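Local coordinates for protein light Chain (Clostridium botulinum, PDB 6BVD) that probably cleaves a neuronal SNARE protein, acting as the zinc-dependent protease light chain of a mosaic botulinum neurotoxin, at residues D384-E389 with V423-R428; F360-R365 with Q403-G408; P215-K220 with E371-F376; P77-T82 with P199-A204. One frame throughout, in Å; residues are numbered along the deposited sequence.

In the fold
Contacts 2, 3 and 4 are largely buried; contact 1 lies at the surface, and one of its segments also binds a calcium ion that bridges two subunits. All four gather round the five-stranded antiparallel sheet. Strand 201-208 links contacts 3 and 4: contact 3 joins the strands on either side of it, and contact 4 ties its beginning to the loop before helix 83-100. Contact 2 lies at strand 406-408, the edge next to 215-219. Contact 1 holds the loop leading into the other edge strand, 428-429. Apolar side chains and rings fill contact 3, contact 2 rests on a buried amide, contact 4 joins a tyrosine to a carboxylate and to a second tyrosine, and contact 1 sets isoleucine against arginine.

Contact 1: residues D384-E389 with V423-R428; sequences DSIYTE and VSRVVR. With CA (calcium ion), chain C.
Arg-425 and Ile-386 carry this contact, their side chains crossing at about a right angle. The arginine can be followed outward. Its CB sits 4.0 Å from CD1 of Ile-386. The chain then runs on and bends at chi3 (82°), which brings the guanidinium back to the isoleucine, which it meets obliquely. There NH1 lies 3.5 Å from CG1 of Ile-386 and equally close to its CD1. Ser-385 OG stands near the guanidinium plane, at the edge, with its oxygen 4.1 Å from Arg-425 NH1. The charged end finds its main partner elsewhere: NH2 forms a salt bridge with Asp-383, which also takes a hydrogen bond from Ser-385 OG. The other branch of the isoleucine faces backbone, with Ile-386 CG2 3.8 Å from Arg-425 O. Beyond it, Ser-424 OG accepts from the backbone N atoms of Val-426 and Val-427, an ST turn and ST motif that shape the bend. Asp-384 and Glu-389, the two ends of 384-389, bind calcium through both carboxylate oxygens, Asp-384 OD2 lying 2.3 Å from the calcium. Asp-384 and Glu-389 of the second subunit bind the same ion, so the metal bridges the two copies. The touching atoms across 384-389 and 423-428 are thus mainly apolar carbon against the arginine, so carbon packs along the arginine while Asp-383 probably balances its charge.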
loop_
_atom_site.group_PDB
_atom_site.type_symbol
_atom_site.label_atom_id
_atom_site.label_comp_id
_atom_site.label_asym_id
_atom_site.label_seq_id
_atom_site.Cartn_x
_atom_site.Cartn_y
_atom_site.Cartn_z
ATOM N N ASP A 384 -2.548 -2.655 9.009
ATOM C CA ASP A 384 -2.647 -3.448 7.777
ATOM C C ASP A 384 -3.090 -4.897 8.025
ATOM O O ASP A 384 -3.405 -5.601 7.067
ATOM C CB ASP A 384 -1.305 -3.432 7.021
ATOM C CG ASP A 384 -1.116 -2.131 6.197
ATOM O OD1 ASP A 384 -2.052 -1.728 5.489
ATOM O OD2 ASP A 384 -0.050 -1.486 6.306
ATOM N N SER A 385 -3.099 -5.352 9.279
ATOM C CA SER A 385 -3.719 -6.663 9.569
ATOM C C SER A 385 -5.254 -6.589 9.704
ATOM O O SER A 385 -5.923 -7.642 9.790
ATOM C CB SER A 385 -3.138 -7.280 10.851
ATOM O OG SER A 385 -3.481 -6.544 12.003
ATOM N N ILE A 386 -5.813 -5.371 9.720
ATOM C CA ILE A 386 -7.272 -5.147 9.853
ATOM C C ILE A 386 -7.869 -4.599 8.556
ATOM O O ILE A 386 -8.913 -5.033 8.081
ATOM C CB ILE A 386 -7.582 -4.137 11.013
ATOM C CG1 ILE A 386 -7.044 -4.660 12.346
ATOM C CG2 ILE A 386 -9.073 -3.755 11.056
ATOM C CD1 ILE A 386 -7.672 -5.945 12.781
ATOM N N TYR A 387 -7.182 -3.610 7.991
ATOM C CA TYR A 387 -7.658 -2.914 6.833
ATOM C C TYR A 387 -6.468 -2.576 5.932
ATOM O O TYR A 387 -5.509 -1.985 6.409
ATOM C CB TYR A 387 -8.385 -1.636 7.279
ATOM C CG TYR A 387 -9.007 -0.843 6.178
ATOM C CD1 TYR A 387 -10.289 -1.130 5.745
ATOM C CD2 TYR A 387 -8.350 0.258 5.606
ATOM C CE1 TYR A 387 -10.887 -0.405 4.746
ATOM C CE2 TYR A 387 -8.959 1.005 4.599
ATOM C CZ TYR A 387 -10.235 0.683 4.185
ATOM O OH TYR A 387 -10.883 1.430 3.199
ATOM N N THR A 388 -6.505 -2.944 4.658
ATOM C CA THR A 388 -5.375 -2.615 3.763
ATOM C C THR A 388 -5.747 -1.724 2.599
ATOM O O THR A 388 -6.922 -1.682 2.164
ATOM C CB THR A 388 -4.729 -3.873 3.144
ATOM O OG1 THR A 388 -5.678 -4.567 2.306
ATOM C CG2 THR A 388 -4.175 -4.777 4.236
ATOM N N GLU A 389 -4.757 -1.006 2.050
ATOM C CA GLU A 389 -5.011 -0.267 0.788
ATOM C C GLU A 389 -5.605 -1.139 -0.327
ATOM O O GLU A 389 -6.548 -0.743 -0.992
ATOM C CB GLU A 389 -3.689 0.335 0.231
ATOM C CG GLU A 389 -3.074 1.457 1.106
ATOM C CD GLU A 389 -2.161 0.975 2.228
ATOM O OE1 GLU A 389 -1.958 -0.260 2.467
ATOM O OE2 GLU A 389 -1.638 1.854 2.939
ATOM N N VAL A 423 -14.129 -7.881 22.705
ATOM C CA VAL A 423 -13.708 -6.721 21.916
ATOM C C VAL A 423 -13.487 -7.069 20.448
ATOM O O VAL A 423 -12.910 -8.112 20.128
ATOM C CB VAL A 423 -12.393 -6.090 22.457
ATOM C CG1 VAL A 423 -12.268 -4.642 21.994
ATOM C CG2 VAL A 423 -12.334 -6.162 23.970
ATOM N N SER A 424 -13.931 -6.181 19.560
ATOM C CA SER A 424 -13.563 -6.263 18.150
ATOM C C SER A 424 -12.515 -5.215 17.796
ATOM O O SER A 424 -12.571 -4.081 18.277
ATOM C CB SER A 424 -14.776 -6.078 17.252
ATOM O OG SER A 424 -14.369 -6.004 15.903
ATOM N N ARG A 425 -11.577 -5.591 16.935
ATOM C CA ARG A 425 -10.571 -4.648 16.481
ATOM C C ARG A 425 -11.012 -4.057 15.139
ATOM O O ARG A 425 -10.338 -3.200 14.558
ATOM C CB ARG A 425 -9.203 -5.337 16.380
ATOM C CG ARG A 425 -8.512 -5.552 17.727
ATOM C CD ARG A 425 -7.028 -5.862 17.561
ATOM N NE ARG A 425 -6.284 -4.618 17.387
ATOM C CZ ARG A 425 -5.518 -4.341 16.333
ATOM N NH1 ARG A 425 -5.366 -5.247 15.371
ATOM N NH2 ARG A 425 -4.886 -3.175 16.252
ATOM N N VAL A 426 -12.176 -4.489 14.663
ATOM C CA VAL A 426 -12.708 -3.950 13.427
ATOM C C VAL A 426 -13.642 -2.773 13.702
ATOM O O VAL A 426 -13.482 -1.713 13.108
ATOM C CB VAL A 426 -13.477 -5.010 12.617
ATOM C CG1 VAL A 426 -13.945 -4.413 11.307
ATOM C CG2 VAL A 426 -12.612 -6.254 12.357
ATOM N N VAL A 427 -14.631 -2.996 14.574
ATOM C CA VAL A 427 -15.646 -2.012 14.953
ATOM C C VAL A 427 -15.898 -1.922 16.461
ATOM O O VAL A 427 -15.746 -2.911 17.180
ATOM C CB VAL A 427 -17.004 -2.329 14.272
ATOM C CG1 VAL A 427 -16.882 -2.258 12.782
ATOM C CG2 VAL A 427 -17.541 -3.725 14.714
ATOM N N ARG A 428 -16.296 -0.736 16.936
ATOM C CA ARG A 428 -16.860 -0.570 18.283
ATOM C C ARG A 428 -18.214 0.113 18.195
ATOM O O ARG A 428 -18.331 1.192 17.619
ATOM C CB ARG A 428 -15.949 0.252 19.194
ATOM C CG ARG A 428 -14.635 -0.394 19.532
ATOM C CD ARG A 428 -13.846 0.512 20.452
ATOM N NE ARG A 428 -12.420 0.196 20.441
ATOM C CZ ARG A 428 -11.471 1.092 20.699
ATOM N NH1 ARG A 428 -11.817 2.346 20.979
ATOM N NH2 ARG A 428 -10.187 0.744 20.670
HETATM CA CA CA C . -0.476 -0.139 4.496
#

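Contact 2: residues F360-R365 with Q403-G408; sequences FKIKTR and QGQNIG
Lys-363 and Gln-405 have the nearest CA atoms of the two segments, 7.7 Å apart, and the backbones do not pair as strands. Residues 360-365 leave helix 353-360 through a Schellman motif, with Lys-361 at positive phi. Residues 403-408 come round a turn closed by Asn-406 N to Gln-403 O and enter a weakly bonded strand. The gap is spanned by the Gln-405 side chain, extended beyond CG (chi2 175°). Its amide does what a strand neighbour would do. OE1 accepts from Lys-363 N at 2.9 Å, in the carbonyl plane and on a lone pair. NE2 gives to Lys-363 O at 3.1 Å, and both bonds are fairly straight (165°). Strand 406-408 is the edge of the antiparallel sheet, next to 215-219, so a side chain ties the loop to that sheet. The same buried amide has two more partners: NE2 also gives to Ile-219 O, and OE1 accepts from Asn-394. These four bonds fix its rotation. Ile-362 crosses it at about a right angle, CG2 lying 4.1 Å from Gln-405 NE2. The Lys-363 chain leads away to a salt bridge with Asp-207 and a cation-pi contact with Phe-218.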
loop_
_atom_site.group_PDB
_atom_site.type_symbol
_atom_site.label_atom_id
_atom_site.label_comp_id
_atom_site.label_asym_id
_atom_site.label_seq_id
_atom_site.Cartn_x
_atom_site.Cartn_y
_atom_site.Cartn_z
ATOM N N PHE A 360 -14.371 -2.869 -6.877
ATOM C CA PHE A 360 -13.489 -3.008 -5.728
ATOM C C PHE A 360 -13.736 -4.274 -4.879
ATOM O O PHE A 360 -13.008 -4.527 -3.900
ATOM C CB PHE A 360 -13.639 -1.779 -4.841
ATOM C CG PHE A 360 -12.790 -0.593 -5.281
ATOM C CD1 PHE A 360 -11.618 -0.300 -4.620
ATOM C CD2 PHE A 360 -13.134 0.164 -6.375
ATOM C CE1 PHE A 360 -10.802 0.781 -5.037
ATOM C CE2 PHE A 360 -12.343 1.249 -6.774
ATOM C CZ PHE A 360 -11.160 1.526 -6.117
ATOM N N LYS A 361 -14.743 -5.077 -5.244
ATOM C CA LYS A 361 -15.118 -6.215 -4.411
ATOM C C LYS A 361 -15.335 -5.808 -2.975
ATOM O O LYS A 361 -14.857 -6.459 -2.027
ATOM C CB LYS A 361 -14.057 -7.331 -4.524
ATOM C CG LYS A 361 -13.926 -7.839 -5.931
ATOM C CD LYS A 361 -12.872 -8.950 -5.991
ATOM C CE LYS A 361 -13.001 -9.758 -7.263
ATOM N NZ LYS A 361 -12.512 -8.982 -8.433
ATOM N N ILE A 362 -16.072 -4.693 -2.830
ATOM C CA ILE A 362 -16.592 -4.221 -1.586
ATOM C C ILE A 362 -18.109 -4.502 -1.541
ATOM O O ILE A 362 -18.803 -4.305 -2.521
ATOM C CB ILE A 362 -16.336 -2.681 -1.421
ATOM C CG1 ILE A 362 -14.825 -2.401 -1.239
ATOM C CG2 ILE A 362 -17.122 -2.143 -0.248
ATOM C CD1 ILE A 362 -14.494 -0.818 -1.252
ATOM N N LYS A 363 -18.601 -5.033 -0.438
ATOM C CA LYS A 363 -20.049 -5.234 -0.296
ATOM C C LYS A 363 -20.682 -3.915 0.081
ATOM O O LYS A 363 -20.143 -3.198 0.916
ATOM C CB LYS A 363 -20.379 -6.294 0.762
ATOM C CG LYS A 363 -21.854 -6.781 0.679
ATOM C CD LYS A 363 -22.194 -7.783 1.799
ATOM C CE LYS A 363 -23.574 -8.447 1.612
ATOM N NZ LYS A 363 -23.719 -9.238 0.320
ATOM N N THR A 364 -21.830 -3.602 -0.518
ATOM C CA THR A 364 -22.555 -2.411 -0.136
ATOM C C THR A 364 -24.035 -2.710 0.016
ATOM O O THR A 364 -24.532 -3.839 -0.277
ATOM C CB THR A 364 -22.299 -1.263 -1.148
ATOM O OG1 THR A 364 -22.594 -0.008 -0.541
ATOM C CG2 THR A 364 -23.091 -1.437 -2.405
ATOM N N ARG A 365 -24.715 -1.703 0.532
ATOM C CA ARG A 365 -26.134 -1.734 0.823
ATOM C C ARG A 365 -26.969 -1.989 -0.421
ATOM O O ARG A 365 -26.559 -1.716 -1.547
ATOM C CB ARG A 365 -26.546 -0.389 1.468
ATOM C CG ARG A 365 -26.203 0.757 0.573
ATOM C CD ARG A 365 -26.507 2.150 1.182
ATOM N NE ARG A 365 -25.838 3.213 0.432
ATOM C CZ ARG A 365 -26.018 4.527 0.649
ATOM N NH1 ARG A 365 -26.867 4.939 1.590
ATOM N NH2 ARG A 365 -25.353 5.440 -0.073
ATOM N N GLN A 403 -16.706 -11.781 4.335
ATOM C CA GLN A 403 -16.645 -12.081 5.765
ATOM C C GLN A 403 -15.866 -11.000 6.530
ATOM O O GLN A 403 -16.157 -10.714 7.704
ATOM C CB GLN A 403 -16.023 -13.460 5.982
ATOM C CG GLN A 403 -16.247 -14.031 7.369
ATOM C CD GLN A 403 -17.742 -14.298 7.646
ATOM O OE1 GLN A 403 -18.497 -14.663 6.743
ATOM N NE2 GLN A 403 -18.173 -14.050 8.878
ATOM N N GLY A 404 -14.907 -10.366 5.849
ATOM C CA GLY A 404 -14.148 -9.281 6.448
ATOM C C GLY A 404 -15.023 -8.108 6.867
ATOM O O GLY A 404 -14.682 -7.408 7.810
ATOM N N GLN A 405 -16.149 -7.891 6.188
ATOM C CA GLN A 405 -17.059 -6.815 6.568
ATOM C C GLN A 405 -18.168 -7.296 7.514
ATOM O O GLN A 405 -18.872 -6.489 8.125
ATOM C CB GLN A 405 -17.680 -6.195 5.322
ATOM C CG GLN A 405 -16.659 -5.528 4.380
ATOM C CD GLN A 405 -17.338 -5.037 3.097
ATOM O OE1 GLN A 405 -17.123 -5.581 2.020
ATOM N NE2 GLN A 405 -18.175 -4.017 3.222
ATOM N N ASN A 406 -18.297 -8.616 7.664
ATOM C CA ASN A 406 -19.373 -9.170 8.509
ATOM C C ASN A 406 -19.100 -8.947 10.004
ATOM O O ASN A 406 -18.156 -9.516 10.547
ATOM C CB ASN A 406 -19.538 -10.678 8.243
ATOM C CG ASN A 406 -20.852 -11.220 8.819
ATOM O OD1 ASN A 406 -21.268 -10.824 9.917
ATOM N ND2 ASN A 406 -21.499 -12.120 8.092
ATOM N N ILE A 407 -19.928 -8.159 10.684
ATOM C CA ILE A 407 -19.604 -7.842 12.068
ATOM C C ILE A 407 -20.536 -8.519 13.079
ATOM O O ILE A 407 -20.391 -8.338 14.284
ATOM C CB ILE A 407 -19.610 -6.300 12.301
ATOM C CG1 ILE A 407 -20.929 -5.691 11.845
ATOM C CG2 ILE A 407 -18.428 -5.671 11.533
ATOM C CD1 ILE A 407 -21.092 -4.178 12.178
ATOM N N GLY A 408 -21.488 -9.303 12.604
ATOM C CA GLY A 408 -22.389 -9.981 13.527
ATOM C C GLY A 408 -23.797 -10.119 12.984
ATOM O O GLY A 408 -24.115 -9.619 11.915
#

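Contact 3: residues P215-K220 with E371-F376; sequences PSLFIK and ENFGPF
Leu-217 and Phe-373 have CA atoms 8.0 Å apart, Ile-219 and Phe-376 8.3 Å, and the touching parts of the two chains run 78° apart. The side chains fill the angle between them. Leu-217 sends CD2 over one face of the Phe-373 ring in a CH-pi contact. The methyl lies 4.0 Å from the ring centroid and 26° off its normal, toward the rim, so CD2 of Leu-217 comes closest to CD2 of Phe-373, at 3.7 Å. Ile-219 meets Phe-376 obliquely, its CD1 3.6 Å from CD2 of that ring. The isoleucine has CG1 anti to its backbone N (chi1 -166°) and a bend at chi2 (70°), which bring CD1 round to the phenylalanine. Strands 215-219 and 373-377 are not neighbours in the five-stranded antiparallel sheet. Strand 201-208 lies between them and hydrogen-bonds to both, so these side chains reach across it. Ile-411 of helix 411-419 packs on both Leu-217 and Phe-376. A polar pair lies beyond the isoleucine. The extended Lys-220 chain brings NZ to 2.8 Å from Asn-372 OD1; NZ has a hydrogen bond to Thr-203 OG1. The side chain of Asn-372 is about 11 Å from the bound zinc ion, which His-228, His-232 and Glu-266 hold. Between Phe-373 and Phe-376 the chain passes through a cis peptide bond before Pro-375.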
loop_
_atom_site.group_PDB
_atom_site.type_symbol
_atom_site.label_atom_id
_atom_site.label_comp_id
_atom_site.label_asym_id
_atom_site.label_seq_id
_atom_site.Cartn_x
_atom_site.Cartn_y
_atom_site.Cartn_z
ATOM N N PRO A 215 -29.828 -13.418 8.361
ATOM C CA PRO A 215 -29.458 -12.003 8.252
ATOM C C PRO A 215 -28.166 -11.708 8.983
ATOM O O PRO A 215 -27.824 -12.361 9.962
ATOM C CB PRO A 215 -30.640 -11.277 8.897
ATOM C CG PRO A 215 -31.189 -12.264 9.899
ATOM C CD PRO A 215 -30.746 -13.652 9.490
ATOM N N SER A 216 -27.428 -10.735 8.471
ATOM C CA SER A 216 -26.174 -10.369 9.081
ATOM C C SER A 216 -25.930 -8.896 8.776
ATOM O O SER A 216 -26.381 -8.405 7.750
ATOM C CB SER A 216 -25.052 -11.240 8.520
ATOM O OG SER A 216 -25.234 -12.591 8.877
ATOM N N LEU A 217 -25.198 -8.217 9.653
ATOM C CA LEU A 217 -24.803 -6.825 9.442
ATOM C C LEU A 217 -23.388 -6.756 8.837
ATOM O O LEU A 217 -22.519 -7.557 9.183
ATOM C CB LEU A 217 -24.839 -6.043 10.752
ATOM C CG LEU A 217 -26.234 -5.704 11.300
ATOM C CD1 LEU A 217 -26.130 -4.901 12.602
ATOM C CD2 LEU A 217 -27.055 -4.955 10.254
ATOM N N PHE A 218 -23.183 -5.808 7.927
ATOM C CA PHE A 218 -21.895 -5.603 7.278
ATOM C C PHE A 218 -21.447 -4.149 7.442
ATOM O O PHE A 218 -22.213 -3.238 7.178
ATOM C CB PHE A 218 -21.981 -5.978 5.796
ATOM C CG PHE A 218 -22.179 -7.459 5.553
ATOM C CD1 PHE A 218 -23.457 -8.005 5.609
ATOM C CD2 PHE A 218 -21.106 -8.296 5.263
ATOM C CE1 PHE A 218 -23.673 -9.386 5.389
ATOM C CE2 PHE A 218 -21.305 -9.669 5.017
ATOM C CZ PHE A 218 -22.600 -10.217 5.096
ATOM N N ILE A 219 -20.222 -3.933 7.914
ATOM C CA ILE A 219 -19.736 -2.569 8.077
ATOM C C ILE A 219 -19.311 -2.030 6.690
ATOM O O ILE A 219 -18.849 -2.774 5.810
ATOM C CB ILE A 219 -18.570 -2.491 9.110
ATOM C CG1 ILE A 219 -18.294 -1.035 9.542
ATOM C CG2 ILE A 219 -17.318 -3.169 8.588
ATOM C CD1 ILE A 219 -19.392 -0.440 10.418
ATOM N N LYS A 220 -19.497 -0.735 6.489
ATOM C CA LYS A 220 -19.191 -0.107 5.222
ATOM C C LYS A 220 -17.692 0.197 5.149
ATOM O O LYS A 220 -17.090 0.558 6.156
ATOM C CB LYS A 220 -20.038 1.180 5.050
ATOM C CG LYS A 220 -21.554 0.851 4.918
ATOM C CD LYS A 220 -22.423 2.078 5.162
ATOM C CE LYS A 220 -23.887 1.617 5.096
ATOM N NZ LYS A 220 -24.822 2.639 5.606
ATOM N N GLU A 371 -31.703 0.753 5.298
ATOM C CA GLU A 371 -31.607 1.168 6.689
ATOM C C GLU A 371 -30.138 1.213 7.099
ATOM O O GLU A 371 -29.345 0.337 6.721
ATOM C CB GLU A 371 -32.401 0.213 7.602
ATOM C CG GLU A 371 -32.563 0.711 9.039
ATOM C CD GLU A 371 -33.440 -0.217 9.907
ATOM O OE1 GLU A 371 -34.034 -1.173 9.359
ATOM O OE2 GLU A 371 -33.553 0.040 11.131
ATOM N N ASN A 372 -29.775 2.245 7.855
ATOM C CA ASN A 372 -28.442 2.345 8.452
ATOM C C ASN A 372 -28.469 1.777 9.853
ATOM O O ASN A 372 -29.452 1.970 10.569
ATOM C CB ASN A 372 -27.952 3.804 8.492
ATOM C CG ASN A 372 -27.808 4.404 7.112
ATOM O OD1 ASN A 372 -27.375 3.738 6.175
ATOM N ND2 ASN A 372 -28.196 5.664 6.971
ATOM N N PHE A 373 -27.421 1.043 10.232
ATOM C CA PHE A 373 -27.326 0.496 11.588
ATOM C C PHE A 373 -26.070 0.961 12.324
ATOM O O PHE A 373 -25.009 1.164 11.721
ATOM C CB PHE A 373 -27.366 -1.041 11.568
ATOM C CG PHE A 373 -28.653 -1.610 11.033
ATOM C CD1 PHE A 373 -29.705 -1.903 11.884
ATOM C CD2 PHE A 373 -28.821 -1.813 9.674
ATOM C CE1 PHE A 373 -30.897 -2.427 11.393
ATOM C CE2 PHE A 373 -29.999 -2.330 9.168
ATOM C CZ PHE A 373 -31.049 -2.641 10.032
ATOM N N GLY A 374 -26.193 1.138 13.635
ATOM C CA GLY A 374 -25.052 1.526 14.434
ATOM C C GLY A 374 -25.375 2.786 15.209
ATOM O O GLY A 374 -26.445 2.890 15.796
ATOM N N PRO A 375 -24.470 3.769 15.180
ATOM C CA PRO A 375 -23.233 3.760 14.396
ATOM C C PRO A 375 -22.028 3.142 15.108
ATOM O O PRO A 375 -22.090 2.812 16.299
ATOM C CB PRO A 375 -22.994 5.251 14.134
ATOM C CG PRO A 375 -23.451 5.909 15.366
ATOM C CD PRO A 375 -24.694 5.087 15.814
ATOM N N PHE A 376 -20.934 3.007 14.353
ATOM C CA PHE A 376 -19.714 2.348 14.805
ATOM C C PHE A 376 -18.471 3.233 14.728
ATOM O O PHE A 376 -18.340 4.047 13.828
ATOM C CB PHE A 376 -19.462 1.084 13.970
ATOM C CG PHE A 376 -20.560 0.055 14.090
ATOM C CD1 PHE A 376 -20.543 -0.873 15.116
ATOM C CD2 PHE A 376 -21.602 0.024 13.189
ATOM C CE1 PHE A 376 -21.588 -1.829 15.262
ATOM C CE2 PHE A 376 -22.644 -0.927 13.330
ATOM C CZ PHE A 376 -22.616 -1.847 14.357
#

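Contact 4: residues P77-T82 with P199-A204; sequences PNYLST and PEYATA
Tyr-79 meets Glu-200 by hydrogen bonding and Tyr-201 by ring stacking. In the first group, Tyr-79 OH gives a short bond of 2.6 Å to Glu-200 OE1, which uses its anti lone pair, the one away from the other oxygen. The carboxylate oxygen lies at the edge of the phenol ring, near its plane. A water closes a second path between the same residues: it donates to Tyr-79 OH at 2.6 Å and accepts from Glu-200 N at 2.9 Å. The phenol oxygen is therefore gripped as donor and as acceptor. Glu-200 OE2 makes a salt bridge to Lys-88 of helix 83-100, which probably keeps the buried carboxylate charged.

The second group is aromatic. The edge of Tyr-201 points at one face of Tyr-79 in a T-shaped pair, with ring centroids 5.5 Å apart and planes at 87°. The closest atoms are Tyr-201 CE2 and Tyr-79 CE1, at 4.1 Å. Leu-80 CG packs on the opposite face of Tyr-79, 3.6 Å above the ring plane, so the ring is sandwiched.

The third group lies within 77-82: Asn-78 O accepts from Ser-81 N and from the Ser-81 side-chain OG. This is a type II beta turn, with Tyr-79 and Leu-80 at its corners and Leu-80 at positive phi. Thr-82 follows as N-cap of helix 83-100, so a helix-leading turn is joined to the start of strand 201-208 in the antiparallel sheet.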
loop_
_atom_site.group_PDB
_atom_site.type_symbol
_atom_site.label_atom_id
_atom_site.label_comp_id
_atom_site.label_asym_id
_atom_site.label_seq_id
_atom_site.Cartn_x
_atom_site.Cartn_y
_atom_site.Cartn_z
ATOM N N PRO A 77 -17.501 16.728 21.022
ATOM C CA PRO A 77 -16.915 18.034 20.716
ATOM C C PRO A 77 -15.401 17.975 20.682
ATOM O O PRO A 77 -14.792 18.895 20.175
ATOM C CB PRO A 77 -17.394 18.930 21.869
ATOM C CG PRO A 77 -18.449 18.146 22.565
ATOM C CD PRO A 77 -18.151 16.717 22.341
ATOM N N ASN A 78 -14.810 16.924 21.245
ATOM C CA ASN A 78 -13.359 16.851 21.367
ATOM C C ASN A 78 -12.660 16.128 20.215
ATOM O O ASN A 78 -11.437 16.152 20.128
ATOM C CB ASN A 78 -12.977 16.181 22.687
ATOM C CG ASN A 78 -13.273 17.052 23.878
ATOM O OD1 ASN A 78 -13.018 18.255 23.859
ATOM N ND2 ASN A 78 -13.793 16.451 24.931
ATOM N N TYR A 79 -13.421 15.510 19.316
ATOM C CA TYR A 79 -12.811 14.868 18.150
ATOM C C TYR A 79 -12.049 15.916 17.328
ATOM O O TYR A 79 -12.582 16.994 17.059
ATOM C CB TYR A 79 -13.867 14.182 17.277
ATOM C CG TYR A 79 -13.280 13.386 16.134
ATOM C CD1 TYR A 79 -12.440 12.322 16.390
ATOM C CD2 TYR A 79 -13.568 13.694 14.796
ATOM C CE1 TYR A 79 -11.893 11.579 15.363
ATOM C CE2 TYR A 79 -13.022 12.945 13.752
ATOM C CZ TYR A 79 -12.181 11.899 14.050
ATOM O OH TYR A 79 -11.617 11.122 13.073
ATOM N N LEU A 80 -10.802 15.590 16.976
ATOM C CA LEU A 80 -9.865 16.447 16.231
ATOM C C LEU A 80 -9.461 17.734 16.962
ATOM O O LEU A 80 -9.099 18.702 16.319
ATOM C CB LEU A 80 -10.412 16.817 14.845
ATOM C CG LEU A 80 -10.608 15.699 13.814
ATOM C CD1 LEU A 80 -11.170 16.257 12.552
ATOM C CD2 LEU A 80 -9.295 14.999 13.513
ATOM N N SER A 81 -9.468 17.722 18.288
ATOM C CA SER A 81 -9.037 18.885 19.063
ATOM C C SER A 81 -7.518 18.913 19.273
ATOM O O SER A 81 -6.962 19.954 19.576
ATOM C CB SER A 81 -9.760 18.931 20.411
ATOM O OG SER A 81 -9.412 17.823 21.227
ATOM N N THR A 82 -6.853 17.771 19.118
ATOM C CA THR A 82 -5.399 17.697 19.281
ATOM C C THR A 82 -4.642 17.462 17.962
ATOM O O THR A 82 -5.177 16.867 17.022
ATOM C CB THR A 82 -5.022 16.582 20.241
ATOM O OG1 THR A 82 -5.460 15.332 19.688
ATOM C CG2 THR A 82 -5.704 16.783 21.570
ATOM N N PRO A 199 -13.867 9.565 8.314
ATOM C CA PRO A 199 -13.575 8.156 7.965
ATOM C C PRO A 199 -13.685 7.147 9.112
ATOM O O PRO A 199 -13.865 5.945 8.849
ATOM C CB PRO A 199 -12.122 8.211 7.462
ATOM C CG PRO A 199 -11.534 9.372 8.189
ATOM C CD PRO A 199 -12.652 10.409 8.268
ATOM N N GLU A 200 -13.546 7.596 10.350
ATOM C CA GLU A 200 -13.541 6.696 11.496
ATOM C C GLU A 200 -14.913 6.362 12.096
ATOM O O GLU A 200 -14.980 5.558 13.012
ATOM C CB GLU A 200 -12.679 7.287 12.609
ATOM C CG GLU A 200 -11.203 7.428 12.216
ATOM C CD GLU A 200 -10.338 7.816 13.388
ATOM O OE1 GLU A 200 -10.388 8.986 13.823
ATOM O OE2 GLU A 200 -9.625 6.945 13.900
ATOM N N TYR A 201 -15.977 6.984 11.608
ATOM C CA TYR A 201 -17.338 6.717 12.127
ATOM C C TYR A 201 -18.219 6.262 10.968
ATOM O O TYR A 201 -18.305 6.932 9.944
ATOM C CB TYR A 201 -17.912 7.947 12.844
ATOM C CG TYR A 201 -17.155 8.263 14.131
ATOM C CD1 TYR A 201 -17.553 7.720 15.357
ATOM C CD2 TYR A 201 -16.001 9.040 14.104
ATOM C CE1 TYR A 201 -16.848 7.973 16.523
ATOM C CE2 TYR A 201 -15.286 9.299 15.262
ATOM C CZ TYR A 201 -15.714 8.769 16.465
ATOM O OH TYR A 201 -14.987 9.037 17.605
ATOM N N ALA A 202 -18.842 5.098 11.115
ATOM C CA ALA A 202 -19.468 4.430 9.993
ATOM C C ALA A 202 -20.765 3.772 10.422
ATOM O O ALA A 202 -20.990 3.560 11.607
ATOM C CB ALA A 202 -18.537 3.392 9.425
ATOM N N THR A 203 -21.610 3.451 9.450
ATOM C CA THR A 203 -22.791 2.668 9.737
ATOM C C THR A 203 -22.640 1.322 9.031
ATOM O O THR A 203 -21.759 1.155 8.190
ATOM C CB THR A 203 -24.088 3.379 9.284
ATOM O OG1 THR A 203 -24.002 3.712 7.887
ATOM C CG2 THR A 203 -24.311 4.657 10.092
ATOM N N ALA A 204 -23.500 0.383 9.399
ATOM C CA ALA A 204 -23.572 -0.944 8.786
ATOM C C ALA A 204 -24.903 -1.097 8.051
ATOM O O ALA A 204 -25.840 -0.314 8.275
ATOM C CB ALA A 204 -23.434 -2.032 9.849
HETATM O O HOH W 1 -13.545 10.310 11.487
#